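Local coordinates for protein Rna-directed RNA polymerase (Infectious pancreatic necrosis virus, PDB 3ZED) that acts as the viral RNA-dependent RNA polymerase, probably both as a free protein and covalently attached to the genomic RNA, at residues 93-98 with 263-268; 190-195 with 484-489; 269-274 with 329-334; 421-426 with 443-448; 434-439 with 723-728. All coordinates share one frame; numbering follows the deposited sequence.

Contact 1 of 5, residues 93-98 with 263-268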
# COMPACT_ATOMS: atom_id res chain seq x y z
N VAL B 93 23.31 -21.27 -4.44
CA VAL B 93 22.38 -20.57 -3.55
C VAL B 93 23.05 -20.41 -2.16
O VAL B 93 23.61 -21.37 -1.63
CB VAL B 93 20.99 -21.30 -3.50
CG1 VAL B 93 21.05 -22.68 -2.85
CG2 VAL B 93 19.92 -20.44 -2.86
N SER B 94 23.06 -19.18 -1.62
CA SER B 94 23.66 -18.90 -0.31
C SER B 94 22.57 -18.96 0.77
O SER B 94 21.62 -18.19 0.71
CB SER B 94 24.39 -17.56 -0.31
OG SER B 94 23.52 -16.51 -0.70
N VAL B 95 22.67 -19.92 1.69
CA VAL B 95 21.63 -20.13 2.72
C VAL B 95 22.20 -20.05 4.16
O VAL B 95 23.33 -20.48 4.39
CB VAL B 95 20.86 -21.46 2.49
CG1 VAL B 95 20.06 -21.42 1.19
CG2 VAL B 95 21.79 -22.66 2.50
N PRO B 96 21.43 -19.49 5.13
CA PRO B 96 21.93 -19.40 6.51
C PRO B 96 21.89 -20.76 7.20
O PRO B 96 20.91 -21.09 7.87
CB PRO B 96 21.00 -18.37 7.17
CG PRO B 96 20.02 -17.93 6.11
CD PRO B 96 20.06 -18.93 5.02
N GLU B 97 22.95 -21.56 7.02
CA GLU B 97 23.07 -22.93 7.54
C GLU B 97 24.34 -23.17 8.38
O GLU B 97 24.46 -24.24 8.98
CB GLU B 97 23.08 -23.92 6.37
CG GLU B 97 21.74 -24.58 6.08
CD GLU B 97 21.75 -25.57 4.93
OE1 GLU B 97 22.73 -26.34 4.80
OE2 GLU B 97 20.76 -25.60 4.17
N GLY B 98 25.26 -22.20 8.38
CA GLY B 98 26.55 -22.28 9.07
C GLY B 98 26.51 -22.57 10.56
O GLY B 98 25.50 -22.30 11.22
N ALA B 263 15.23 -16.86 -1.85
CA ALA B 263 13.86 -16.58 -1.39
C ALA B 263 12.99 -17.83 -1.46
O ALA B 263 12.34 -18.15 -0.48
CB ALA B 263 13.26 -15.47 -2.22
N LEU B 264 13.01 -18.55 -2.60
CA LEU B 264 12.26 -19.78 -2.81
C LEU B 264 12.68 -20.83 -1.80
O LEU B 264 11.82 -21.40 -1.15
CB LEU B 264 12.44 -20.32 -4.25
CG LEU B 264 11.87 -19.47 -5.38
CD1 LEU B 264 12.33 -19.99 -6.73
CD2 LEU B 264 10.35 -19.38 -5.31
N VAL B 265 14.01 -21.04 -1.61
CA VAL B 265 14.55 -22.00 -0.66
C VAL B 265 14.05 -21.66 0.76
O VAL B 265 13.51 -22.53 1.44
CB VAL B 265 16.11 -22.10 -0.73
CG1 VAL B 265 16.69 -22.90 0.44
CG2 VAL B 265 16.57 -22.71 -2.05
N LEU B 266 14.18 -20.39 1.18
CA LEU B 266 13.78 -19.95 2.52
C LEU B 266 12.27 -19.99 2.73
O LEU B 266 11.83 -20.49 3.77
CB LEU B 266 14.32 -18.54 2.82
CG LEU B 266 15.84 -18.40 3.02
CD1 LEU B 266 16.20 -16.98 3.36
CD2 LEU B 266 16.37 -19.38 4.13
N ALA B 267 11.47 -19.48 1.75
CA ALA B 267 10.00 -19.50 1.83
C ALA B 267 9.48 -20.94 1.83
O ALA B 267 8.62 -21.24 2.66
CB ALA B 267 9.38 -18.71 0.69
N ASP B 268 10.06 -21.84 0.99
CA ASP B 268 9.72 -23.26 0.96
C ASP B 268 9.94 -23.92 2.31
O ASP B 268 9.05 -24.60 2.83
CB ASP B 268 10.58 -24.02 -0.08
CG ASP B 268 10.15 -23.97 -1.53
OD1 ASP B 268 9.42 -23.01 -1.91
OD2 ASP B 268 10.59 -24.84 -2.30
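Val93, Val95 and Pro96 press against Val265 and Leu266 purely through apolar groups. Val265 divides its two methyls between the valines: CG1 meets Val95 CG1 at 3.8 Å, the side chains crossing at about a right angle, while CG2 meets Val93 CG2 at 4.1 Å. One beta-branched residue on a helix can thus serve two residues of a strand: Val93 and Val95, two apart and so on the same side of it, both face the helix. Leu266, one place further on, does not aim its CB at the strand, but its longer chain carries CD2 to within 3.8 Å of Pro96 CD.

These contacts pack helix 260-278 onto strand 92-98, an outermost strand of a three-stranded antiparallel sheet. The strand ends its straight run at Pro96, the centre of an inverse gamma turn, where the weak bond from Glu97 N to Val95 O spans 2.9 Å. Proline suits this corner because its ring already fixes phi.

Ser94 N bonds to Glu262 OE2, on the same helix just before 263-268, while Ser94 O bonds to Tyr251 OH of a nearby loop. Tyr251, predicted to belong to a GTP-binding stretch, also packs on Leu266.

Contact 2 of 5, residues 190-195 with 484-489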
# COMPACT_ATOMS: atom_id res chain seq x y z
N VAL B 190 -13.06 -3.49 20.72
CA VAL B 190 -14.03 -2.53 20.16
C VAL B 190 -15.46 -3.14 20.20
O VAL B 190 -16.44 -2.42 20.42
CB VAL B 190 -13.62 -2.03 18.74
CG1 VAL B 190 -14.61 -1.00 18.19
CG2 VAL B 190 -12.21 -1.45 18.76
N GLY B 191 -15.56 -4.47 20.05
CA GLY B 191 -16.82 -5.19 20.12
C GLY B 191 -17.23 -5.96 18.89
O GLY B 191 -18.41 -6.31 18.76
N TYR B 192 -16.26 -6.27 17.99
CA TYR B 192 -16.55 -7.02 16.77
C TYR B 192 -15.92 -8.40 16.76
O TYR B 192 -14.75 -8.55 17.11
CB TYR B 192 -16.06 -6.27 15.51
CG TYR B 192 -16.72 -4.93 15.26
CD1 TYR B 192 -17.87 -4.83 14.49
CD2 TYR B 192 -16.15 -3.76 15.75
CE1 TYR B 192 -18.48 -3.61 14.26
CE2 TYR B 192 -16.76 -2.52 15.52
CZ TYR B 192 -17.92 -2.45 14.77
OH TYR B 192 -18.51 -1.24 14.54
N THR B 193 -16.69 -9.40 16.29
CA THR B 193 -16.16 -10.74 16.06
C THR B 193 -15.53 -10.71 14.64
O THR B 193 -15.74 -9.74 13.92
CB THR B 193 -17.25 -11.82 16.18
OG1 THR B 193 -18.21 -11.62 15.14
CG2 THR B 193 -17.94 -11.86 17.56
N ASN B 194 -14.81 -11.78 14.23
CA ASN B 194 -14.23 -11.87 12.89
C ASN B 194 -15.33 -11.85 11.83
O ASN B 194 -15.19 -11.16 10.83
CB ASN B 194 -13.39 -13.12 12.75
CG ASN B 194 -12.03 -13.04 13.40
OD1 ASN B 194 -11.39 -12.00 13.43
ND2 ASN B 194 -11.56 -14.16 13.91
N GLU B 195 -16.44 -12.56 12.10
CA GLU B 195 -17.58 -12.65 11.18
C GLU B 195 -18.31 -11.31 11.03
O GLU B 195 -18.68 -10.96 9.91
CB GLU B 195 -18.55 -13.78 11.60
CG GLU B 195 -19.67 -14.06 10.61
CD GLU B 195 -19.32 -14.41 9.17
OE1 GLU B 195 -18.16 -14.83 8.91
OE2 GLU B 195 -20.22 -14.29 8.31
N SER B 484 -10.14 1.73 8.68
CA SER B 484 -11.07 2.78 8.24
C SER B 484 -12.51 2.28 8.23
O SER B 484 -13.40 3.04 8.59
CB SER B 484 -10.69 3.30 6.86
OG SER B 484 -9.45 3.98 6.92
N THR B 485 -12.71 1.00 7.88
CA THR B 485 -14.03 0.32 7.89
C THR B 485 -14.64 0.35 9.31
O THR B 485 -15.83 0.61 9.46
CB THR B 485 -13.87 -1.11 7.34
OG1 THR B 485 -13.60 -1.01 5.94
CG2 THR B 485 -15.11 -1.99 7.57
N ILE B 486 -13.79 0.10 10.34
CA ILE B 486 -14.18 0.11 11.75
C ILE B 486 -14.62 1.53 12.15
O ILE B 486 -15.67 1.69 12.77
CB ILE B 486 -13.04 -0.45 12.65
CG1 ILE B 486 -12.83 -1.95 12.40
CG2 ILE B 486 -13.30 -0.12 14.15
CD1 ILE B 486 -11.58 -2.61 13.06
N VAL B 487 -13.82 2.56 11.77
CA VAL B 487 -14.11 3.96 12.07
C VAL B 487 -15.47 4.35 11.41
O VAL B 487 -16.33 4.92 12.07
CB VAL B 487 -12.94 4.91 11.67
CG1 VAL B 487 -13.33 6.38 11.78
CG2 VAL B 487 -11.68 4.63 12.50
N VAL B 488 -15.67 3.96 10.13
CA VAL B 488 -16.89 4.27 9.36
C VAL B 488 -18.10 3.52 9.97
O VAL B 488 -19.13 4.16 10.17
CB VAL B 488 -16.72 3.99 7.84
CG1 VAL B 488 -18.05 4.07 7.09
CG2 VAL B 488 -15.72 4.96 7.23
N ALA B 489 -17.96 2.22 10.30
CA ALA B 489 -19.03 1.44 10.94
C ALA B 489 -19.48 2.10 12.27
O ALA B 489 -20.68 2.13 12.56
CB ALA B 489 -18.56 0.02 11.20
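Tyr192 reaches across to Ile486 and Ala489, and its route can be followed outward from CB. With CG anti to the carbonyl carbon (chi1 -63°), the ring swings toward helix 476-493. Val190 CG1, a methyl of its own segment, lies alongside the CD2-CE2 edge of the ring, 4.0 Å from Tyr192 CD2 and closer, 3.7 Å, to CE2. Tyr192 CE2 is also 4.4 Å from Ile486 CG2; that same methyl is 4.3 Å from Val190 CG1, so valine, isoleucine and tyrosine meet in one apolar cluster.

The backbone turns just before Tyr192. Helix 187-190 ends in a Schellman motif in which Gly191 is the C-prime residue. Its positive phi of 120° comes easily to glycine, and the turn delivers Tyr192 to the start of the next helix, 194-204, where Thr193 is the N-cap.

Further out, CZ is 4.4 Å from Ala489 CB, and OH comes still nearer, 3.6 Å from Ala489 CB. Both Ile486 CG2 and Ala489 CB approach the ring obliquely. Alanine's short side chain lets the phenol end lie close to the helix, and there the OH finds a polar partner one residue along, forming a hydrogen bond with Glu490 OE2. Leu197 and Leu200 of helix 194-204 also pack on Tyr192.

Contact 3 of 5, residues 269-274 with 329-334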
# COMPACT_ATOMS: atom_id res chain seq x y z
N SER B 269 11.15 -23.75 2.86
CA SER B 269 11.57 -24.36 4.12
C SER B 269 10.73 -23.87 5.29
O SER B 269 10.37 -24.67 6.14
CB SER B 269 13.05 -24.10 4.39
OG SER B 269 13.86 -24.60 3.34
N PHE B 270 10.39 -22.56 5.32
CA PHE B 270 9.59 -22.01 6.40
C PHE B 270 8.18 -22.60 6.43
O PHE B 270 7.76 -23.05 7.49
CB PHE B 270 9.53 -20.47 6.34
CG PHE B 270 8.77 -19.85 7.49
CD1 PHE B 270 9.25 -19.95 8.80
CD2 PHE B 270 7.55 -19.21 7.27
CE1 PHE B 270 8.53 -19.38 9.86
CE2 PHE B 270 6.84 -18.64 8.34
CZ PHE B 270 7.33 -18.73 9.63
N ILE B 271 7.45 -22.58 5.30
CA ILE B 271 6.07 -23.08 5.21
C ILE B 271 6.03 -24.63 5.44
O ILE B 271 5.11 -25.10 6.11
CB ILE B 271 5.34 -22.63 3.89
CG1 ILE B 271 3.80 -22.83 3.96
CG2 ILE B 271 5.92 -23.24 2.61
CD1 ILE B 271 3.07 -21.90 4.92
N ARG B 272 7.05 -25.38 4.95
CA ARG B 272 7.15 -26.83 5.10
C ARG B 272 7.44 -27.21 6.56
O ARG B 272 6.80 -28.12 7.09
CB ARG B 272 8.22 -27.40 4.16
CG ARG B 272 8.66 -28.86 4.42
CD ARG B 272 9.45 -29.46 3.27
NE ARG B 272 10.49 -28.54 2.78
CZ ARG B 272 10.52 -28.02 1.56
NH1 ARG B 272 9.59 -28.35 0.67
NH2 ARG B 272 11.49 -27.19 1.21
N ASP B 273 8.40 -26.50 7.20
CA ASP B 273 8.79 -26.74 8.60
C ASP B 273 7.67 -26.37 9.54
O ASP B 273 7.50 -27.04 10.55
CB ASP B 273 10.06 -25.97 8.98
CG ASP B 273 11.38 -26.60 8.55
OD1 ASP B 273 11.35 -27.59 7.77
OD2 ASP B 273 12.44 -26.11 8.99
N LEU B 274 6.90 -25.32 9.21
CA LEU B 274 5.75 -24.89 10.00
C LEU B 274 4.63 -25.95 9.93
O LEU B 274 4.13 -26.37 10.97
CB LEU B 274 5.26 -23.52 9.50
CG LEU B 274 4.18 -22.78 10.30
CD1 LEU B 274 4.63 -22.49 11.75
CD2 LEU B 274 3.81 -21.47 9.60
N HIS B 329 7.37 -11.64 2.28
CA HIS B 329 6.59 -10.90 1.28
C HIS B 329 5.95 -11.86 0.27
O HIS B 329 4.77 -11.70 -0.06
CB HIS B 329 7.48 -9.87 0.55
CG HIS B 329 6.73 -9.13 -0.51
ND1 HIS B 329 5.78 -8.17 -0.19
CD2 HIS B 329 6.77 -9.27 -1.86
CE1 HIS B 329 5.29 -7.75 -1.34
NE2 HIS B 329 5.86 -8.37 -2.37
N LEU B 330 6.70 -12.88 -0.18
CA LEU B 330 6.26 -13.89 -1.15
C LEU B 330 5.09 -14.73 -0.59
O LEU B 330 4.07 -14.88 -1.26
CB LEU B 330 7.47 -14.78 -1.52
CG LEU B 330 7.38 -15.71 -2.74
CD1 LEU B 330 7.03 -14.93 -4.04
CD2 LEU B 330 8.69 -16.47 -2.91
N LEU B 331 5.22 -15.22 0.66
CA LEU B 331 4.19 -16.03 1.34
C LEU B 331 2.90 -15.22 1.60
O LEU B 331 1.81 -15.74 1.36
CB LEU B 331 4.73 -16.61 2.65
CG LEU B 331 5.86 -17.65 2.54
CD1 LEU B 331 6.51 -17.88 3.91
CD2 LEU B 331 5.36 -18.97 1.95
N LEU B 332 3.02 -13.96 2.04
CA LEU B 332 1.88 -13.08 2.28
C LEU B 332 1.14 -12.76 0.97
O LEU B 332 -0.09 -12.81 0.93
CB LEU B 332 2.33 -11.75 2.95
CG LEU B 332 2.79 -11.78 4.40
CD1 LEU B 332 3.21 -10.42 4.85
CD2 LEU B 332 1.70 -12.29 5.33
N SER B 333 1.91 -12.43 -0.09
CA SER B 333 1.40 -12.04 -1.41
C SER B 333 0.67 -13.18 -2.08
O SER B 333 -0.24 -12.91 -2.85
CB SER B 333 2.52 -11.52 -2.30
OG SER B 333 3.06 -10.35 -1.71
N MET B 334 1.04 -14.44 -1.76
CA MET B 334 0.35 -15.63 -2.28
C MET B 334 -1.11 -15.70 -1.75
O MET B 334 -1.97 -16.28 -2.40
CB MET B 334 1.12 -16.90 -1.91
CG MET B 334 2.27 -17.18 -2.83
SD MET B 334 3.35 -18.52 -2.25
CE MET B 334 2.30 -19.94 -2.48
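Two helices of the palm-family region, 260-278 and 326-340, pack together here through three residues, Phe270 and Ile271 on one and Leu331 on the other. The backbones come nearest at Ile271 and Leu331, whose CA atoms are 8.3 Å apart. Leu331 brings the forked end of its side chain to the gap: CD1 lies 3.8 Å from Phe270 CD2, and CD2 lies 4.1 Å from Ile271 CB. The leucine methyl comes to the phenylalanine at the ring's edge, near its plane, and not over a face. Phe270 can offer that edge because its CG stands anti to the backbone N (chi1 -178°), which carries the ring out from the helix toward its neighbour. Leucine suits the receiving position, since its two methyls can touch two consecutive residues at once. Phe443 of helix 438-452 fills in beside Ile271 and Leu331, and Phe294 packs edge-to-face with Phe270.

Each helix satisfies a serine hydroxyl internally: Ser269 OG bonds to Val265 O, and Ser333 OG to His329 O. His329 O takes two donors from Ser333, OG at 2.7 Å and N at 3.0 Å, and they arrive from opposite faces of the carbonyl plane. The hydroxyl bond is bent, with a C=O...donor angle of 145°. Ser333 OG also lies over one face of the His329 ring, toward the rim.

Between 269-274 and 329-334 no hydrogen bond crosses, so the fit here rests on apolar packing. Ser333, though buried, pays little for its hydroxyl, because its own helix supplies an acceptor.

Contact 4 of 5, residues 421-426 with 443-448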
# COMPACT_ATOMS: atom_id res chain seq x y z
N TYR B 421 -11.29 -12.78 6.53
CA TYR B 421 -12.11 -12.31 5.41
C TYR B 421 -11.62 -12.87 4.07
O TYR B 421 -12.43 -13.36 3.29
CB TYR B 421 -12.13 -10.77 5.38
CG TYR B 421 -12.96 -10.21 4.24
CD1 TYR B 421 -14.34 -10.40 4.20
CD2 TYR B 421 -12.36 -9.49 3.22
CE1 TYR B 421 -15.10 -9.90 3.15
CE2 TYR B 421 -13.12 -8.98 2.16
CZ TYR B 421 -14.48 -9.20 2.13
OH TYR B 421 -15.23 -8.68 1.11
N LEU B 422 -10.30 -12.85 3.83
CA LEU B 422 -9.72 -13.38 2.59
C LEU B 422 -9.90 -14.90 2.46
O LEU B 422 -10.22 -15.37 1.37
CB LEU B 422 -8.22 -13.03 2.50
CG LEU B 422 -7.83 -11.53 2.35
CD1 LEU B 422 -6.33 -11.38 2.38
CD2 LEU B 422 -8.33 -10.93 1.04
N LEU B 423 -9.72 -15.65 3.55
CA LEU B 423 -9.82 -17.12 3.51
C LEU B 423 -11.26 -17.61 3.47
O LEU B 423 -11.49 -18.67 2.91
CB LEU B 423 -9.08 -17.78 4.68
CG LEU B 423 -7.66 -18.28 4.37
CD1 LEU B 423 -6.70 -17.11 4.05
CD2 LEU B 423 -7.10 -19.10 5.53
N THR B 424 -12.23 -16.84 4.00
CA THR B 424 -13.64 -17.26 3.98
C THR B 424 -14.34 -16.77 2.70
O THR B 424 -15.08 -17.52 2.10
CB THR B 424 -14.40 -16.80 5.26
OG1 THR B 424 -14.32 -15.38 5.41
CG2 THR B 424 -13.87 -17.45 6.53
N ARG B 425 -14.12 -15.51 2.28
CA ARG B 425 -14.80 -14.94 1.12
C ARG B 425 -14.01 -15.07 -0.19
O ARG B 425 -14.63 -15.02 -1.26
CB ARG B 425 -15.16 -13.45 1.38
CG ARG B 425 -16.47 -13.21 2.14
CD ARG B 425 -16.43 -13.69 3.59
NE ARG B 425 -17.67 -13.36 4.28
CZ ARG B 425 -17.97 -13.72 5.52
NH1 ARG B 425 -17.11 -14.42 6.25
NH2 ARG B 425 -19.14 -13.38 6.05
N GLY B 426 -12.69 -15.22 -0.11
CA GLY B 426 -11.85 -15.34 -1.30
C GLY B 426 -11.49 -16.78 -1.61
O GLY B 426 -11.98 -17.36 -2.59
N PHE B 443 -0.34 -20.70 8.77
CA PHE B 443 0.48 -19.56 8.40
C PHE B 443 -0.35 -18.31 8.40
O PHE B 443 0.01 -17.35 9.08
CB PHE B 443 1.15 -19.76 7.03
CG PHE B 443 1.86 -18.51 6.55
CD1 PHE B 443 3.00 -18.04 7.21
CD2 PHE B 443 1.34 -17.75 5.50
CE1 PHE B 443 3.63 -16.85 6.80
CE2 PHE B 443 1.96 -16.55 5.11
CZ PHE B 443 3.10 -16.11 5.76
N ALA B 444 -1.50 -18.31 7.68
CA ALA B 444 -2.34 -17.12 7.52
C ALA B 444 -2.96 -16.63 8.82
O ALA B 444 -2.90 -15.43 9.10
CB ALA B 444 -3.43 -17.39 6.49
N MET B 445 -3.55 -17.55 9.62
CA MET B 445 -4.28 -17.17 10.83
C MET B 445 -3.45 -17.09 12.09
O MET B 445 -3.70 -16.23 12.92
CB MET B 445 -5.45 -18.15 11.10
CG MET B 445 -6.46 -18.30 9.95
SD MET B 445 -7.08 -16.75 9.20
CE MET B 445 -7.90 -16.02 10.59
N ASN B 446 -2.52 -18.01 12.26
CA ASN B 446 -1.83 -18.13 13.53
C ASN B 446 -0.44 -17.54 13.58
O ASN B 446 0.04 -17.30 14.69
CB ASN B 446 -1.76 -19.62 13.92
CG ASN B 446 -3.10 -20.32 13.96
OD1 ASN B 446 -3.41 -21.13 13.11
ND2 ASN B 446 -3.91 -20.04 14.96
N VAL B 447 0.24 -17.35 12.44
CA VAL B 447 1.63 -16.87 12.50
C VAL B 447 1.84 -15.56 11.73
O VAL B 447 2.41 -14.63 12.30
CB VAL B 447 2.62 -17.97 12.01
CG1 VAL B 447 4.06 -17.46 11.94
CG2 VAL B 447 2.53 -19.23 12.88
N ALA B 448 1.43 -15.49 10.45
CA ALA B 448 1.67 -14.34 9.57
C ALA B 448 1.35 -12.98 10.21
O ALA B 448 2.21 -12.11 10.10
CB ALA B 448 0.91 -14.50 8.26
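Leu423 has an unusual first torsion (chi1 -97°, away from a staggered minimum) followed by a second of 66°, and together these spread its two methyls over Ala444. CD1 stands 4.1 Å and CD2 4.2 Å from Ala444 CB, so the small alanine is met by both branches of the leucine fork. Met445 comes to the same place by a different path: its three side-chain torsions all turn in the same sense, curling the flexible thioether back until SD lies 4.4 Å from Leu423 CD2.

The contact joins helices 412-426 and 438-452, successive in the chain and within the range of the RdRp catalytic region. Helix 438-452 widens here into a pi-type turn, where Phe443 O receives a 2.7 Å bond from Ala448 N, five residues on; the usual partner, Val447 N, makes a weak one at 3.4 Å. In the same turn, Ala448 CB sits 3.7 Å above one face of the Phe443 ring, toward its rim.

Away from the apolar seam, Arg425 NH1 donates to Thr424 OG1 at 3.1 Å, in the guanidinium plane and nearly straight (169°). Thr424 OG1 also bonds to Tyr420 O. Salt bridges to Glu195 and Glu202 take other nitrogens of Arg425.

Helix 412-426 offers the hydrocarbon fork of Leu423, and helix 438-452 answers with the methyl of Ala444 and the sulfur of Met445. Between 421-426 and 443-448 no hydrogen bond crosses, though earlier on the first helix Gln416 NE2 bonds to Met445 O. The buried Arg425 is held instead by acidic partners and a hydroxyl, which would be expected to balance its charge and fix the guanidinium's orientation.

Contact 5 of 5, residues 434-439 with 723-728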
# COMPACT_ATOMS: atom_id res chain seq x y z
N PRO B 434 -12.81 -25.32 1.55
CA PRO B 434 -11.69 -24.38 1.53
C PRO B 434 -10.68 -24.59 0.39
O PRO B 434 -10.35 -25.73 0.05
CB PRO B 434 -11.03 -24.61 2.89
CG PRO B 434 -11.34 -26.02 3.22
CD PRO B 434 -12.71 -26.26 2.68
N ARG B 435 -10.14 -23.47 -0.15
CA ARG B 435 -9.11 -23.46 -1.19
C ARG B 435 -7.75 -23.28 -0.49
O ARG B 435 -6.92 -22.47 -0.89
CB ARG B 435 -9.38 -22.37 -2.24
CG ARG B 435 -10.52 -22.70 -3.19
CD ARG B 435 -10.71 -21.69 -4.29
NE ARG B 435 -9.59 -21.69 -5.24
CZ ARG B 435 -9.52 -20.91 -6.32
NH1 ARG B 435 -10.52 -20.10 -6.63
NH2 ARG B 435 -8.44 -20.94 -7.10
N TYR B 436 -7.56 -24.06 0.60
CA TYR B 436 -6.38 -24.08 1.44
C TYR B 436 -6.38 -25.34 2.30
O TYR B 436 -7.42 -25.97 2.50
CB TYR B 436 -6.29 -22.81 2.33
CG TYR B 436 -7.51 -22.54 3.19
CD1 TYR B 436 -7.68 -23.20 4.41
CD2 TYR B 436 -8.48 -21.64 2.79
CE1 TYR B 436 -8.80 -22.95 5.21
CE2 TYR B 436 -9.61 -21.39 3.57
CZ TYR B 436 -9.77 -22.06 4.78
OH TYR B 436 -10.87 -21.82 5.55
N ASN B 437 -5.20 -25.71 2.82
CA ASN B 437 -5.02 -26.85 3.69
C ASN B 437 -4.70 -26.35 5.13
O ASN B 437 -4.56 -25.13 5.33
CB ASN B 437 -3.93 -27.79 3.12
CG ASN B 437 -2.51 -27.28 3.00
OD1 ASN B 437 -2.08 -26.30 3.63
ND2 ASN B 437 -1.71 -28.02 2.27
N PRO B 438 -4.56 -27.26 6.14
CA PRO B 438 -4.26 -26.78 7.50
C PRO B 438 -2.95 -26.00 7.63
O PRO B 438 -2.90 -25.03 8.40
CB PRO B 438 -4.21 -28.08 8.32
CG PRO B 438 -5.11 -29.01 7.58
CD PRO B 438 -4.77 -28.73 6.13
N THR B 439 -1.90 -26.37 6.87
CA THR B 439 -0.61 -25.66 6.93
C THR B 439 -0.77 -24.18 6.55
O THR B 439 -0.25 -23.31 7.26
CB THR B 439 0.42 -26.35 6.02
OG1 THR B 439 0.65 -27.65 6.55
CG2 THR B 439 1.75 -25.58 5.90
N SER B 723 -21.43 -21.34 8.35
CA SER B 723 -20.52 -22.32 7.76
C SER B 723 -19.58 -22.89 8.82
O SER B 723 -18.94 -22.12 9.55
CB SER B 723 -19.72 -21.69 6.62
OG SER B 723 -18.64 -22.53 6.27
N ALA B 724 -19.48 -24.23 8.89
CA ALA B 724 -18.63 -24.95 9.84
C ALA B 724 -17.15 -24.74 9.51
O ALA B 724 -16.34 -24.61 10.43
CB ALA B 724 -18.97 -26.42 9.85
N VAL B 725 -16.80 -24.64 8.20
CA VAL B 725 -15.44 -24.38 7.72
C VAL B 725 -14.98 -23.01 8.26
O VAL B 725 -13.86 -22.89 8.78
CB VAL B 725 -15.35 -24.45 6.16
CG1 VAL B 725 -13.97 -24.02 5.66
CG2 VAL B 725 -15.71 -25.84 5.63
N TRP B 726 -15.86 -22.00 8.17
CA TRP B 726 -15.60 -20.64 8.63
C TRP B 726 -15.53 -20.60 10.15
O TRP B 726 -14.67 -19.92 10.69
CB TRP B 726 -16.69 -19.68 8.10
CG TRP B 726 -16.73 -19.52 6.59
CD1 TRP B 726 -16.03 -20.22 5.65
CD2 TRP B 726 -17.56 -18.60 5.86
NE1 TRP B 726 -16.34 -19.77 4.39
CE2 TRP B 726 -17.30 -18.79 4.48
CE3 TRP B 726 -18.49 -17.61 6.24
CZ2 TRP B 726 -17.92 -18.03 3.49
CZ3 TRP B 726 -19.13 -16.87 5.25
CH2 TRP B 726 -18.83 -17.07 3.89
N ARG B 727 -16.39 -21.39 10.84
CA ARG B 727 -16.40 -21.52 12.30
C ARG B 727 -15.07 -22.08 12.79
O ARG B 727 -14.54 -21.58 13.78
CB ARG B 727 -17.56 -22.38 12.76
CG ARG B 727 -18.75 -21.55 13.19
CD ARG B 727 -19.76 -22.36 13.96
NE ARG B 727 -20.73 -22.93 13.03
CZ ARG B 727 -21.10 -24.21 12.98
NH1 ARG B 727 -20.59 -25.09 13.83
NH2 ARG B 727 -21.98 -24.61 12.07
N LEU B 728 -14.49 -23.06 12.06
CA LEU B 728 -13.19 -23.64 12.38
C LEU B 728 -12.08 -22.59 12.28
O LEU B 728 -11.19 -22.56 13.13
CB LEU B 728 -12.87 -24.83 11.45
CG LEU B 728 -13.59 -26.16 11.72
CD1 LEU B 728 -13.16 -27.20 10.71
CD2 LEU B 728 -13.29 -26.69 13.12
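Arg727 NH2 is held by both Glu762 OE2, in a salt bridge, and Lys722 O, at the start of the helix that carries Val725 onto Pro434 and Tyr436. Ser723 is the N-cap of this helix, 724-732, and its OG adds a weak capping bond from Trp726 N (3.4 Å, N-H...acceptor angle 166°). Serine suits this position because its short hydroxyl can fold back to a backbone N-H of the first turn. Ser723 CB in addition lies over one face of the Trp726 ring, toward the rim.

The helix belongs to the C-terminal family region, and it packs here on the connection between helices 412-426 and 438-452 of the palm-family region. At the far end of that connection Asn437 is the N-cap of helix 438-452, its OD1 bonded to Trp440 N.

Val725 makes the crossing with a single methyl. Its CG1, anti to the backbone N (chi1 173°), lies 3.9 Å from Pro434 CD and 4.1 Å from both CB and CG, so it rests against much of the proline ring. The same methyl is 3.8 Å from Tyr436 OH, the tyrosine and valine side chains running past each other in opposite directions. No hydrogen bond joins the two segments; proline and a beta-branched valine have few rotatable bonds to order on packing. Between them in the chain, Arg435 is tied elsewhere, by a salt bridge to Asp216.

Within their own segment proline and tyrosine pack closely: Pro434 CB stands 3.4 Å above the plane of the Tyr436 ring, over its centre.

All five contacts are buried, and none has a hydrogen bond across the gap, although contacts 1 and 5 lie farthest from the centre of the chain. Contacts 1 and 3 share helix 260-278, which faces an edge strand in one and a helix in the other; both meet through hydrocarbon alone. Contact 4 adds a thioether, while contacts 2 and 5, where a loop meets a helix, set a tyrosine hydroxyl against a methyl. Phe443 carries contact 3 on into contact 4, and contacts 4 and 5 share helix 438-452. Contact 2 reaches contact 4 through the Glu195 bridge but stays about 24 Å from contact 1 at the nearest atoms. Contact 5 alone brings in the C-terminal family region.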